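Local coordinates for glucose-6-phosphate isomerase like protein (Thermus thermophilus, PDB 1WIW) that probably interconverts aldose and ketose sugar phosphates, as a glucose-6-phosphate or mannose-6-phosphate isomerase of the PGI/PMI family, at residues Leu166-Leu171 and Pro196-Phe201; Glu176-Thr181 and Ala257-Met262. All blocks are in the same frame, centred on the assembly; numbering follows the deposited sequence.

Interaction 1 (Leu166-Leu171 and Pro196-Phe201); sequences LFYSPL and PSALEF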
loop_
_atom_site.group_PDB
_atom_site.type_symbol
_atom_site.label_atom_id
_atom_site.label_comp_id
_atom_site.label_asym_id
_atom_site.label_seq_id
_atom_site.Cartn_x
_atom_site.Cartn_y
_atom_site.Cartn_z
ATOM N N LEU B 166 4.620 -3.548 12.054
ATOM C CA LEU B 166 3.753 -2.581 11.403
ATOM C C LEU B 166 4.648 -1.391 11.068
ATOM O O LEU B 166 5.053 -0.648 11.962
ATOM C CB LEU B 166 2.629 -2.161 12.355
ATOM C CG LEU B 166 1.765 -0.949 11.987
ATOM C CD1 LEU B 166 1.204 -1.096 10.584
ATOM C CD2 LEU B 166 0.643 -0.808 13.018
ATOM N N PHE B 167 4.963 -1.224 9.784
ATOM C CA PHE B 167 5.833 -0.140 9.337
ATOM C C PHE B 167 5.064 1.106 8.917
ATOM O O PHE B 167 4.127 1.026 8.119
ATOM C CB PHE B 167 6.701 -0.599 8.163
ATOM C CG PHE B 167 7.547 -1.803 8.460
ATOM C CD1 PHE B 167 7.262 -3.031 7.875
ATOM C CD2 PHE B 167 8.638 -1.708 9.310
ATOM C CE1 PHE B 167 8.059 -4.148 8.133
ATOM C CE2 PHE B 167 9.440 -2.818 9.575
ATOM C CZ PHE B 167 9.148 -4.040 8.983
ATOM N N TYR B 168 5.477 2.254 9.452
ATOM C CA TYR B 168 4.853 3.541 9.143
ATOM C C TYR B 168 5.959 4.558 8.828
ATOM O O TYR B 168 6.811 4.835 9.670
ATOM C CB TYR B 168 4.021 4.025 10.335
ATOM C CG TYR B 168 3.321 5.349 10.107
ATOM C CD1 TYR B 168 3.302 6.328 11.101
ATOM C CD2 TYR B 168 2.696 5.633 8.891
ATOM C CE1 TYR B 168 2.681 7.563 10.889
ATOM C CE2 TYR B 168 2.074 6.863 8.670
ATOM C CZ TYR B 168 2.074 7.822 9.673
ATOM O OH TYR B 168 1.489 9.050 9.448
ATOM N N SER B 169 5.944 5.094 7.607
ATOM C CA SER B 169 6.948 6.059 7.163
ATOM C C SER B 169 6.331 7.348 6.626
ATOM O O SER B 169 6.169 7.519 5.417
ATOM C CB SER B 169 7.827 5.439 6.077
ATOM O OG SER B 169 7.050 5.037 4.957
ATOM N N PRO B 170 5.995 8.279 7.527
ATOM C CA PRO B 170 5.391 9.578 7.206
ATOM C C PRO B 170 6.184 10.418 6.198
ATOM O O PRO B 170 5.599 11.051 5.322
ATOM C CB PRO B 170 5.317 10.272 8.568
ATOM C CG PRO B 170 5.227 9.151 9.533
ATOM C CD PRO B 170 6.202 8.145 8.979
ATOM N N LEU B 171 7.511 10.432 6.332
ATOM C CA LEU B 171 8.349 11.228 5.436
ATOM C C LEU B 171 8.139 10.851 3.975
ATOM O O LEU B 171 8.340 11.671 3.081
ATOM C CB LEU B 171 9.833 11.092 5.803
ATOM C CG LEU B 171 10.650 9.909 5.280
ATOM C CD1 LEU B 171 12.144 10.199 5.469
ATOM C CD2 LEU B 171 10.243 8.633 6.003
ATOM N N PRO B 196 -3.833 4.627 3.558
ATOM C CA PRO B 196 -3.543 6.047 3.352
ATOM C C PRO B 196 -3.820 6.901 4.591
ATOM O O PRO B 196 -2.988 7.720 4.972
ATOM C CB PRO B 196 -4.437 6.399 2.180
ATOM C CG PRO B 196 -4.325 5.162 1.337
ATOM C CD PRO B 196 -4.462 4.045 2.356
ATOM N N SER B 197 -4.992 6.719 5.203
ATOM C CA SER B 197 -5.345 7.454 6.418
ATOM C C SER B 197 -4.768 6.637 7.563
ATOM O O SER B 197 -5.496 5.943 8.276
ATOM C CB SER B 197 -6.869 7.557 6.581
ATOM O OG SER B 197 -7.463 8.294 5.526
ATOM N N ALA B 198 -3.451 6.721 7.729
ATOM C CA ALA B 198 -2.753 5.952 8.748
ATOM C C ALA B 198 -3.122 6.210 10.207
ATOM O O ALA B 198 -3.385 5.269 10.955
ATOM C CB ALA B 198 -1.248 6.114 8.563
ATOM N N LEU B 199 -3.140 7.471 10.623
ATOM C CA LEU B 199 -3.441 7.780 12.016
ATOM C C LEU B 199 -4.847 7.344 12.444
ATOM O O LEU B 199 -5.034 6.854 13.554
ATOM C CB LEU B 199 -3.231 9.277 12.279
ATOM C CG LEU B 199 -1.822 9.793 11.943
ATOM C CD1 LEU B 199 -1.701 11.257 12.335
ATOM C CD2 LEU B 199 -0.771 8.966 12.675
ATOM N N GLU B 200 -5.829 7.516 11.568
ATOM C CA GLU B 200 -7.196 7.103 11.887
ATOM C C GLU B 200 -7.187 5.590 12.114
ATOM O O GLU B 200 -7.843 5.077 13.020
ATOM C CB GLU B 200 -8.141 7.454 10.731
ATOM C CG GLU B 200 -8.237 8.949 10.441
ATOM C CD GLU B 200 -9.059 9.704 11.472
ATOM O OE1 GLU B 200 -9.308 9.150 12.565
ATOM O OE2 GLU B 200 -9.451 10.859 11.190
ATOM N N PHE B 201 -6.426 4.894 11.275
ATOM C CA PHE B 201 -6.286 3.448 11.340
ATOM C C PHE B 201 -5.734 3.021 12.706
ATOM O O PHE B 201 -6.253 2.093 13.343
ATOM C CB PHE B 201 -5.346 2.996 10.218
ATOM C CG PHE B 201 -5.009 1.534 10.243
ATOM C CD1 PHE B 201 -5.932 0.582 9.824
ATOM C CD2 PHE B 201 -3.753 1.108 10.661
ATOM C CE1 PHE B 201 -5.609 -0.775 9.818
ATOM C CE2 PHE B 201 -3.418 -0.246 10.660
ATOM C CZ PHE B 201 -4.351 -1.188 10.236
#
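In the C-terminal SIS domain, an alpha/beta fold built round a parallel sheet, the end of strand 164-168 meets the start of helix 198-204 where the ring of Tyr168 rests against Ala198 and Leu199. The strand is outermost in its three-stranded sheet within the chain, and the backbone of Tyr168 bonds to Val219 and Leu221 on the neighbouring strand 216-221. No hydrogen bond crosses between 166-171 and 196-201, and the contact is a buried apolar one. With CG anti to the backbone N (chi1 -179°), the phenol extends from the strand toward the helix and spans backbones whose nearest CA atoms, those of Tyr168 and Ala198, are 8.0 Å apart. The methyl of Ala198 approaches the ring obliquely, with CB 3.4 Å from Tyr168 CE2 and 3.9 Å from Tyr168 CZ. Leu199 meets the carbon on the other flank of the hydroxyl-bearing end: its chain crosses that of Tyr168 at about a right angle, and one branch, CD2, lies 4.1 Å from Tyr168 CE1. Pro170 CG lies 3.3 Å above one face of the ring, toward its rim, while Phe202 packs with it edge to face. An alanine in place of Tyr168 would probably open a gap between strand and helix, leaving the Ala198 methyl and the Leu199 branch without their aromatic neighbour. At the start of the same helix, Ser197 OG bonds to Tyr72 O and Glu200 OE2 to Leu74 N, both of the second subunit. The phenol oxygen, Tyr168 OH, is 3.9 Å from Leu199 CD2.

Interaction 2 (Glu176-Thr181 and Ala257-Met262); sequences EGAVQT and ALWYRM
Val179 and Met262, the latter present as selenomethionine, meet with their side chains crossing at about a right angle where helix 174-185 packs against helix 251-272 in the SIS domain. Both methyls of Val179 share the contact. CG2 lies 3.8 Å from Met262 CG, while CG1, which stands anti to the backbone N, is 3.9 Å from both CG and CE of Met262. That second reach depends on the bend in the Met262 chain: chi2 of -60° and chi3 of -129° fold it, bringing the terminal CE back to the valine. Beneath the pair lies the parallel sheet, with Leu221 of strand 216-221 and Phe167 of strand 164-168 touching both Val179 and Met262. The helices come close here, Val179 CA standing 6.4 Å from Trp259 CA. One residue before the valine, the methyl of Ala178 approaches the indole of Trp259 obliquely, its CB 4.1 Å from Trp259 CD1. Direct contact between 176-181 and 257-262 is entirely apolar, and the polar link is made by a water. This water donates to Ala178 O at 2.8 Å, probably in addition to the bond that this carbonyl makes within its helix. The same water meets the indole at the ring edge, within the ring plane. The indole N-H of Trp259 is thereby given a hydrogen-bond partner, the water oxygen accepting from NE1 at 3.1 Å.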
loop_
_atom_site.group_PDB
_atom_site.type_symbol
_atom_site.label_atom_id
_atom_site.label_comp_id
_atom_site.label_asym_id
_atom_site.label_seq_id
_atom_site.Cartn_x
_atom_site.Cartn_y
_atom_site.Cartn_z
ATOM N N GLU B 176 7.111 2.350 3.309
ATOM C CA GLU B 176 6.500 1.245 4.060
ATOM C C GLU B 176 6.381 -0.007 3.197
ATOM O O GLU B 176 6.751 -1.107 3.617
ATOM C CB GLU B 176 5.106 1.653 4.550
ATOM C CG GLU B 176 5.118 2.856 5.471
ATOM C CD GLU B 176 3.778 3.560 5.543
ATOM O OE1 GLU B 176 3.694 4.579 6.249
ATOM O OE2 GLU B 176 2.815 3.101 4.893
ATOM N N GLY B 177 5.852 0.176 1.991
ATOM C CA GLY B 177 5.690 -0.932 1.071
ATOM C C GLY B 177 7.022 -1.551 0.693
ATOM O O GLY B 177 7.137 -2.770 0.609
ATOM N N ALA B 178 8.032 -0.716 0.471
ATOM C CA ALA B 178 9.349 -1.220 0.102
ATOM C C ALA B 178 9.972 -2.024 1.247
ATOM O O ALA B 178 10.650 -3.029 1.011
ATOM C CB ALA B 178 10.268 -0.058 -0.286
ATOM N N VAL B 179 9.756 -1.572 2.482
ATOM C CA VAL B 179 10.296 -2.269 3.643
ATOM C C VAL B 179 9.517 -3.557 3.887
ATOM O O VAL B 179 10.093 -4.576 4.277
ATOM C CB VAL B 179 10.268 -1.385 4.912
ATOM C CG1 VAL B 179 10.631 -2.221 6.139
ATOM C CG2 VAL B 179 11.280 -0.233 4.769
ATOM N N GLN B 180 8.207 -3.512 3.661
ATOM C CA GLN B 180 7.373 -4.705 3.827
ATOM C C GLN B 180 7.931 -5.769 2.883
ATOM O O GLN B 180 8.017 -6.950 3.232
ATOM C CB GLN B 180 5.919 -4.399 3.452
ATOM C CG GLN B 180 4.946 -5.559 3.672
ATOM C CD GLN B 180 3.514 -5.196 3.297
ATOM O OE1 GLN B 180 2.559 -5.855 3.722
ATOM N NE2 GLN B 180 3.360 -4.155 2.489
ATOM N N THR B 181 8.314 -5.333 1.684
ATOM C CA THR B 181 8.877 -6.227 0.677
ATOM C C THR B 181 10.231 -6.790 1.106
ATOM O O THR B 181 10.531 -7.964 0.857
ATOM C CB THR B 181 9.014 -5.500 -0.680
ATOM O OG1 THR B 181 7.717 -5.364 -1.272
ATOM C CG2 THR B 181 9.920 -6.270 -1.637
ATOM N N ALA B 257 18.421 5.690 3.504
ATOM C CA ALA B 257 19.141 5.256 4.700
ATOM C C ALA B 257 18.224 4.375 5.539
ATOM O O ALA B 257 18.658 3.367 6.093
ATOM C CB ALA B 257 19.602 6.464 5.519
ATOM N N LEU B 258 16.954 4.759 5.635
ATOM C CA LEU B 258 15.987 3.968 6.394
ATOM C C LEU B 258 15.834 2.620 5.698
ATOM O O LEU B 258 15.878 1.573 6.335
ATOM C CB LEU B 258 14.630 4.678 6.451
ATOM C CG LEU B 258 14.499 5.870 7.407
ATOM C CD1 LEU B 258 13.213 6.625 7.110
ATOM C CD2 LEU B 258 14.521 5.390 8.856
ATOM N N TRP B 259 15.648 2.659 4.384
ATOM C CA TRP B 259 15.501 1.444 3.583
ATOM C C TRP B 259 16.704 0.513 3.789
ATOM O O TRP B 259 16.537 -0.691 3.981
ATOM C CB TRP B 259 15.381 1.822 2.102
ATOM C CG TRP B 259 15.320 0.652 1.163
ATOM C CD1 TRP B 259 14.215 -0.066 0.810
ATOM C CD2 TRP B 259 16.424 0.060 0.470
ATOM N NE1 TRP B 259 14.564 -1.074 -0.065
ATOM C CE2 TRP B 259 15.915 -1.018 -0.287
ATOM C CE3 TRP B 259 17.798 0.339 0.416
ATOM C CZ2 TRP B 259 16.735 -1.827 -1.093
ATOM C CZ3 TRP B 259 18.615 -0.465 -0.388
ATOM C CH2 TRP B 259 18.076 -1.534 -1.128
ATOM N N TYR B 260 17.911 1.074 3.743
ATOM C CA TYR B 260 19.140 0.290 3.916
ATOM C C TYR B 260 19.228 -0.351 5.306
ATOM O O TYR B 260 19.574 -1.526 5.433
ATOM C CB TYR B 260 20.365 1.178 3.682
ATOM C CG TYR B 260 21.705 0.452 3.706
ATOM C CD1 TYR B 260 22.011 -0.526 2.757
ATOM C CD2 TYR B 260 22.680 0.780 4.646
ATOM C CE1 TYR B 260 23.259 -1.157 2.737
ATOM C CE2 TYR B 260 23.938 0.150 4.639
ATOM C CZ TYR B 260 24.218 -0.812 3.680
ATOM O OH TYR B 260 25.457 -1.417 3.646
ATOM N N ARG B 261 18.923 0.411 6.351
ATOM C CA ARG B 261 18.976 -0.147 7.701
ATOM C C ARG B 261 17.942 -1.265 7.857
ATOM O O ARG B 261 18.154 -2.221 8.601
ATOM C CB ARG B 261 18.721 0.935 8.754
ATOM C CG ARG B 261 18.739 0.384 10.175
ATOM C CD ARG B 261 18.440 1.441 11.228
ATOM N NE ARG B 261 19.461 2.480 11.288
ATOM C CZ ARG B 261 19.656 3.264 12.346
ATOM N NH1 ARG B 261 20.605 4.191 12.329
ATOM N NH2 ARG B 261 18.908 3.107 13.430
HETATM N N MSE B 262 16.813 -1.140 7.166
HETATM C CA MSE B 262 15.784 -2.174 7.241
HETATM C C MSE B 262 16.207 -3.422 6.461
HETATM O O MSE B 262 15.824 -4.534 6.812
HETATM C CB MSE B 262 14.447 -1.649 6.716
HETATM C CG MSE B 262 13.822 -0.590 7.616
HETATM SE SE MSE B 262 13.459 -1.229 9.435
HETATM C CE MSE B 262 11.637 -0.671 9.557
HETATM O O HOH W 1 12.383 -2.934 -1.164
#

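How the interactions relate
After the N-terminal half, the chain passes strand 164-168, helix 174-185 and helix 198-204, then strand 216-221, helix 225-234 and strand 240-244 before helix 251-272. Interaction 1 closes a loop of 24 residues that contains helix 174-185, whereas interaction 2 starts inside that loop and closes a longer one of 75 residues holding helix 198-204. The segments therefore alternate, and the two contacts cross. Interaction 1 joins strand 164-168, outermost within this chain, to helix 198-204; interaction 2 joins helix 174-185 to helix 251-272. Their centres are 14 Å apart, yet they touch: Ser169 N probably donates a hydrogen bond to Glu176 OE1 at 2.7 Å. Segments of both also reach the second subunit.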